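PDB 1QWK: aldo-keto reductase family 1 member C1 from Caenorhabditis elegans, which probably reduces aldehydes or ketones with NADPH, as an aldose reductase-like member of the aldo-keto reductase family. Local coordinates for residues Y52-E55 against E56-T60; I265-N268 against R269-N273. All coordinates share one frame; numbering follows the deposited sequence.

Interaction 1 (Y52-E55 against E56-T60); sequences YQNE and EAIGT
The first turn of helix 55-68, which follows the loop carrying Tyr52, the predicted proton donor of this aldo-keto reductase, is closed by Asn54 and Ile58. Asn54 occupies the N-cap position, and its carbonyl O accepts the N-H of Ile58 at 3.0 Å, with an N-H...O angle of 158°. One residue on, Glu55 O takes Gly59 N at 2.9 Å and continues the helical pattern. Ile58 lies against the start of the helix: its CG1, anti to its own carbonyl carbon (chi1 -66°), comes within 3.2 Å of Asn54 O, and CD1 stands 3.6 Å from Asn54 OD1. The Asn54 side chain makes no capping bond; OD1 is hydrogen-bonded to Thr48 OG1 instead, which ties the cap residue to the preceding loop. A water bridges Gln53 O and Ala57 N, donating to the former and accepting from the latter at 3.2 Å. Cut back to an alanine, Ile58 would lack CG1 and CD1, which would probably open a gap beside Asn54 OD1 and cost the turn its packing on Val31 and Leu103. Beyond CG the Glu55 chain is extended, and its OE2 is hydrogen-bonded to Thr80 OG1 of strand 77-82 and Ser99 OG of helix 92-103. Ala57 packs on helix 28-41, while Ile58 reaches both that helix and helix 92-103, wedging this turn between its two neighbours.

Interaction 2 (I265-N268 against R269-N273); sequences IQEN and RIKEN
With CG of Gln266 and CG of Arg269 each turned beside its own backbone N (chi1 -66° and -59°), the two side chains run next to each other in the same direction from the start of helix 267-274. Gln266 OE1 lies over one face of the Arg269 guanidinium, 2.8 Å from NE and 3.2 Å from the Arg269 CD carbon. The N-H of NE is poorly aimed at this oxygen, and the amide and guanidinium planes are 37° apart, so the contact is a polar approach over the face, probably helped by attraction between the amide dipole and the positive charge. Gln266 also provides the N-cap backbone: its O accepts Ile270 N at 2.8 Å in a nearly linear approach to the carbonyl. Lys271 N to Glu267 O and Glu272 N to Asn268 O, the latter 2.9 Å, carry the helix forward. On another flank Glu267 and Lys271 also lie alongside one another, their aliphatic parts meeting at Glu267 CG and Lys271 CE, 4.0 Å apart. Glu267 OE2 and Lys271 NZ are likewise 4.0 Å apart, too far for a salt bridge, which leaves at most a loose electrostatic attraction. Ile270 is the buried side chain that touches across this contact: its CG1 sits 3.2 Å from Gln266 O, and its CD1 methyl rests by the carbonyl O of Ile265. Ile270 packs on Ala34 and Ala38 of helix 28-41. Glu272 OE2 is hydrogen-bonded to Thr244 OG1, just before helix 245-255, and its side chain touches Ala246 within it, joining the short helix to both neighbours.

In the fold
Both contacts close the first turn of a helix in the outer layer of the TIM barrel, and in each an isoleucine four residues after the N-cap lies against the cap residue's carbonyl. Interaction 1 is mostly buried and follows the loop of the predicted catalytic tyrosine; the polar ends of Asn54 and Glu55 are engaged by residues of neighbouring elements. Interaction 2 lies largely on the surface, where longer polar and charged side chains run alongside one another with little direct bonding between them. Helix 28-41 links the two, receiving Ala57 and Ile58 from one and Ile270 from the other. The contacts do not touch: their nearest atoms are about 9 Å apart.

Interaction 1 (Y52-E55 against E56-T60)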
loop_
_atom_site.group_PDB
_atom_site.type_symbol
_atom_site.label_atom_id
_atom_site.label_comp_id
_atom_site.label_asym_id
_atom_site.label_seq_id
_atom_site.Cartn_x
_atom_site.Cartn_y
_atom_site.Cartn_z
ATOM N N TYR A 52 0.261 12.166 -3.954
ATOM C CA TYR A 52 1.700 12.032 -4.200
ATOM C C TYR A 52 2.173 12.968 -5.306
ATOM O O TYR A 52 3.366 13.249 -5.424
ATOM C CB TYR A 52 2.074 10.604 -4.615
ATOM C CG TYR A 52 1.703 9.509 -3.643
ATOM C CD1 TYR A 52 1.488 9.779 -2.291
ATOM C CD2 TYR A 52 1.567 8.192 -4.081
ATOM C CE1 TYR A 52 1.139 8.761 -1.402
ATOM C CE2 TYR A 52 1.223 7.171 -3.206
ATOM C CZ TYR A 52 1.005 7.462 -1.869
ATOM O OH TYR A 52 0.615 6.447 -1.025
ATOM N N GLN A 53 1.237 13.425 -6.127
ATOM C CA GLN A 53 1.549 14.319 -7.240
ATOM C C GLN A 53 2.507 13.656 -8.234
ATOM O O GLN A 53 3.312 14.334 -8.875
ATOM C CB GLN A 53 2.178 15.620 -6.727
ATOM C CG GLN A 53 1.443 16.298 -5.569
ATOM C CD GLN A 53 -0.040 16.488 -5.828
ATOM O OE1 GLN A 53 -0.476 16.607 -6.974
ATOM N NE2 GLN A 53 -0.824 16.531 -4.755
ATOM N N ASN A 54 2.428 12.334 -8.360
ATOM C CA ASN A 54 3.299 11.630 -9.297
ATOM C C ASN A 54 2.524 10.789 -10.309
ATOM O O ASN A 54 3.119 10.006 -11.049
ATOM C CB ASN A 54 4.300 10.739 -8.549
ATOM C CG ASN A 54 3.628 9.635 -7.752
ATOM O OD1 ASN A 54 2.460 9.337 -7.955
ATOM N ND2 ASN A 54 4.382 9.012 -6.845
ATOM N N GLU A 55 1.204 10.955 -10.351
ATOM C CA GLU A 55 0.378 10.189 -11.282
ATOM C C GLU A 55 0.708 10.510 -12.740
ATOM O O GLU A 55 0.711 9.621 -13.588
ATOM C CB GLU A 55 -1.111 10.455 -11.024
ATOM C CG GLU A 55 -1.616 9.947 -9.673
ATOM C CD GLU A 55 -3.066 10.324 -9.416
ATOM O OE1 GLU A 55 -3.401 11.521 -9.549
ATOM O OE2 GLU A 55 -3.869 9.430 -9.074
ATOM N N GLU A 56 0.989 11.775 -13.029
ATOM C CA GLU A 56 1.311 12.175 -14.394
ATOM C C GLU A 56 2.584 11.467 -14.869
ATOM O O GLU A 56 2.654 10.975 -15.998
ATOM C CB GLU A 56 1.478 13.694 -14.462
ATOM C CG GLU A 56 1.521 14.267 -15.869
ATOM C CD GLU A 56 1.489 15.788 -15.869
ATOM O OE1 GLU A 56 0.470 16.360 -15.425
ATOM O OE2 GLU A 56 2.481 16.409 -16.303
ATOM N N ALA A 57 3.583 11.407 -13.995
ATOM C CA ALA A 57 4.845 10.753 -14.318
ATOM C C ALA A 57 4.624 9.256 -14.526
ATOM O O ALA A 57 5.189 8.655 -15.442
ATOM C CB ALA A 57 5.854 10.985 -13.200
ATOM N N ILE A 58 3.795 8.654 -13.677
ATOM C CA ILE A 58 3.508 7.231 -13.796
ATOM C C ILE A 58 2.799 6.963 -15.120
ATOM O O ILE A 58 3.038 5.941 -15.764
ATOM C CB ILE A 58 2.637 6.738 -12.618
ATOM C CG1 ILE A 58 3.437 6.847 -11.316
ATOM C CG2 ILE A 58 2.188 5.300 -12.859
ATOM C CD1 ILE A 58 2.668 6.460 -10.066
ATOM N N GLY A 59 1.940 7.892 -15.527
ATOM C CA GLY A 59 1.227 7.741 -16.783
ATOM C C GLY A 59 2.215 7.718 -17.933
ATOM O O GLY A 59 2.070 6.949 -18.886
ATOM N N THR A 60 3.236 8.562 -17.837
ATOM C CA THR A 60 4.264 8.632 -18.867
ATOM C C THR A 60 5.061 7.329 -18.877
ATOM O O THR A 60 5.368 6.784 -19.936
ATOM C CB THR A 60 5.211 9.828 -18.622
ATOM O OG1 THR A 60 4.464 11.048 -18.722
ATOM C CG2 THR A 60 6.338 9.851 -19.652
HETATM O O HOH W 1 3.928 13.687 -11.844
#

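Interaction 2 (I265-N268 against R269-N273)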
loop_
_atom_site.group_PDB
_atom_site.type_symbol
_atom_site.label_atom_id
_atom_site.label_comp_id
_atom_site.label_asym_id
_atom_site.label_seq_id
_atom_site.Cartn_x
_atom_site.Cartn_y
_atom_site.Cartn_z
ATOM N N ILE A 265 13.095 2.598 -4.024
ATOM C CA ILE A 265 13.124 3.285 -5.313
ATOM C C ILE A 265 14.442 3.024 -6.042
ATOM O O ILE A 265 14.568 3.297 -7.235
ATOM C CB ILE A 265 12.960 4.808 -5.149
ATOM C CG1 ILE A 265 14.146 5.385 -4.376
ATOM C CG2 ILE A 265 11.663 5.113 -4.418
ATOM C CD1 ILE A 265 14.127 6.897 -4.269
ATOM N N GLN A 266 15.422 2.503 -5.312
ATOM C CA GLN A 266 16.724 2.193 -5.886
ATOM C C GLN A 266 16.624 0.917 -6.713
ATOM O O GLN A 266 16.013 -0.061 -6.283
ATOM C CB GLN A 266 17.751 2.018 -4.770
ATOM C CG GLN A 266 18.032 3.290 -3.991
ATOM C CD GLN A 266 18.796 3.031 -2.707
ATOM O OE1 GLN A 266 18.233 2.539 -1.725
ATOM N NE2 GLN A 266 20.088 3.347 -2.712
ATOM N N GLU A 267 17.229 0.934 -7.898
ATOM C CA GLU A 267 17.204 -0.209 -8.809
ATOM C C GLU A 267 17.536 -1.548 -8.156
ATOM O O GLU A 267 16.815 -2.529 -8.341
ATOM C CB GLU A 267 18.161 0.037 -9.979
ATOM C CG GLU A 267 18.274 -1.130 -10.952
ATOM C CD GLU A 267 19.129 -0.801 -12.169
ATOM O OE1 GLU A 267 20.286 -0.365 -11.986
ATOM O OE2 GLU A 267 18.643 -0.984 -13.304
ATOM N N ASN A 268 18.626 -1.594 -7.399
ATOM C CA ASN A 268 19.027 -2.838 -6.749
ATOM C C ASN A 268 18.045 -3.298 -5.682
ATOM O O ASN A 268 17.832 -4.497 -5.511
ATOM C CB ASN A 268 20.421 -2.699 -6.137
ATOM C CG ASN A 268 21.502 -2.576 -7.190
ATOM O OD1 ASN A 268 21.603 -3.415 -8.088
ATOM N ND2 ASN A 268 22.315 -1.531 -7.089
ATOM N N ARG A 269 17.452 -2.356 -4.962
ATOM C CA ARG A 269 16.499 -2.725 -3.926
ATOM C C ARG A 269 15.180 -3.183 -4.541
ATOM O O ARG A 269 14.543 -4.107 -4.035
ATOM C CB ARG A 269 16.273 -1.558 -2.966
ATOM C CG ARG A 269 17.557 -1.099 -2.298
ATOM C CD ARG A 269 17.292 -0.423 -0.973
ATOM N NE ARG A 269 18.517 0.125 -0.399
ATOM C CZ ARG A 269 18.621 0.576 0.847
ATOM N NH1 ARG A 269 17.571 0.543 1.656
ATOM N NH2 ARG A 269 19.777 1.065 1.279
ATOM N N ILE A 270 14.777 -2.541 -5.634
ATOM C CA ILE A 270 13.544 -2.923 -6.314
ATOM C C ILE A 270 13.684 -4.369 -6.786
ATOM O O ILE A 270 12.748 -5.161 -6.687
ATOM C CB ILE A 270 13.255 -2.002 -7.531
ATOM C CG1 ILE A 270 12.898 -0.594 -7.039
ATOM C CG2 ILE A 270 12.116 -2.583 -8.378
ATOM C CD1 ILE A 270 12.701 0.428 -8.140
ATOM N N LYS A 271 14.863 -4.716 -7.290
ATOM C CA LYS A 271 15.100 -6.075 -7.759
ATOM C C LYS A 271 15.181 -7.042 -6.585
ATOM O O LYS A 271 14.663 -8.155 -6.653
ATOM C CB LYS A 271 16.393 -6.141 -8.573
ATOM C CG LYS A 271 16.319 -5.431 -9.919
ATOM C CD LYS A 271 17.644 -5.547 -10.654
ATOM C CE LYS A 271 17.602 -4.878 -12.015
ATOM N NZ LYS A 271 18.937 -4.950 -12.678
ATOM N N GLU A 272 15.824 -6.607 -5.506
ATOM C CA GLU A 272 15.970 -7.434 -4.311
ATOM C C GLU A 272 14.617 -7.788 -3.695
ATOM O O GLU A 272 14.371 -8.940 -3.353
ATOM C CB GLU A 272 16.813 -6.703 -3.263
ATOM C CG GLU A 272 17.149 -7.548 -2.033
ATOM C CD GLU A 272 17.651 -6.713 -0.864
ATOM O OE1 GLU A 272 18.428 -5.764 -1.098
ATOM O OE2 GLU A 272 17.281 -7.018 0.289
ATOM N N ASN A 273 13.745 -6.793 -3.557
ATOM C CA ASN A 273 12.438 -7.011 -2.955
ATOM C C ASN A 273 11.541 -7.973 -3.736
ATOM O O ASN A 273 10.602 -8.532 -3.176
ATOM C CB ASN A 273 11.704 -5.679 -2.764
ATOM C CG ASN A 273 12.436 -4.730 -1.822
ATOM O OD1 ASN A 273 13.186 -5.158 -0.947
ATOM N ND2 ASN A 273 12.202 -3.434 -1.989
#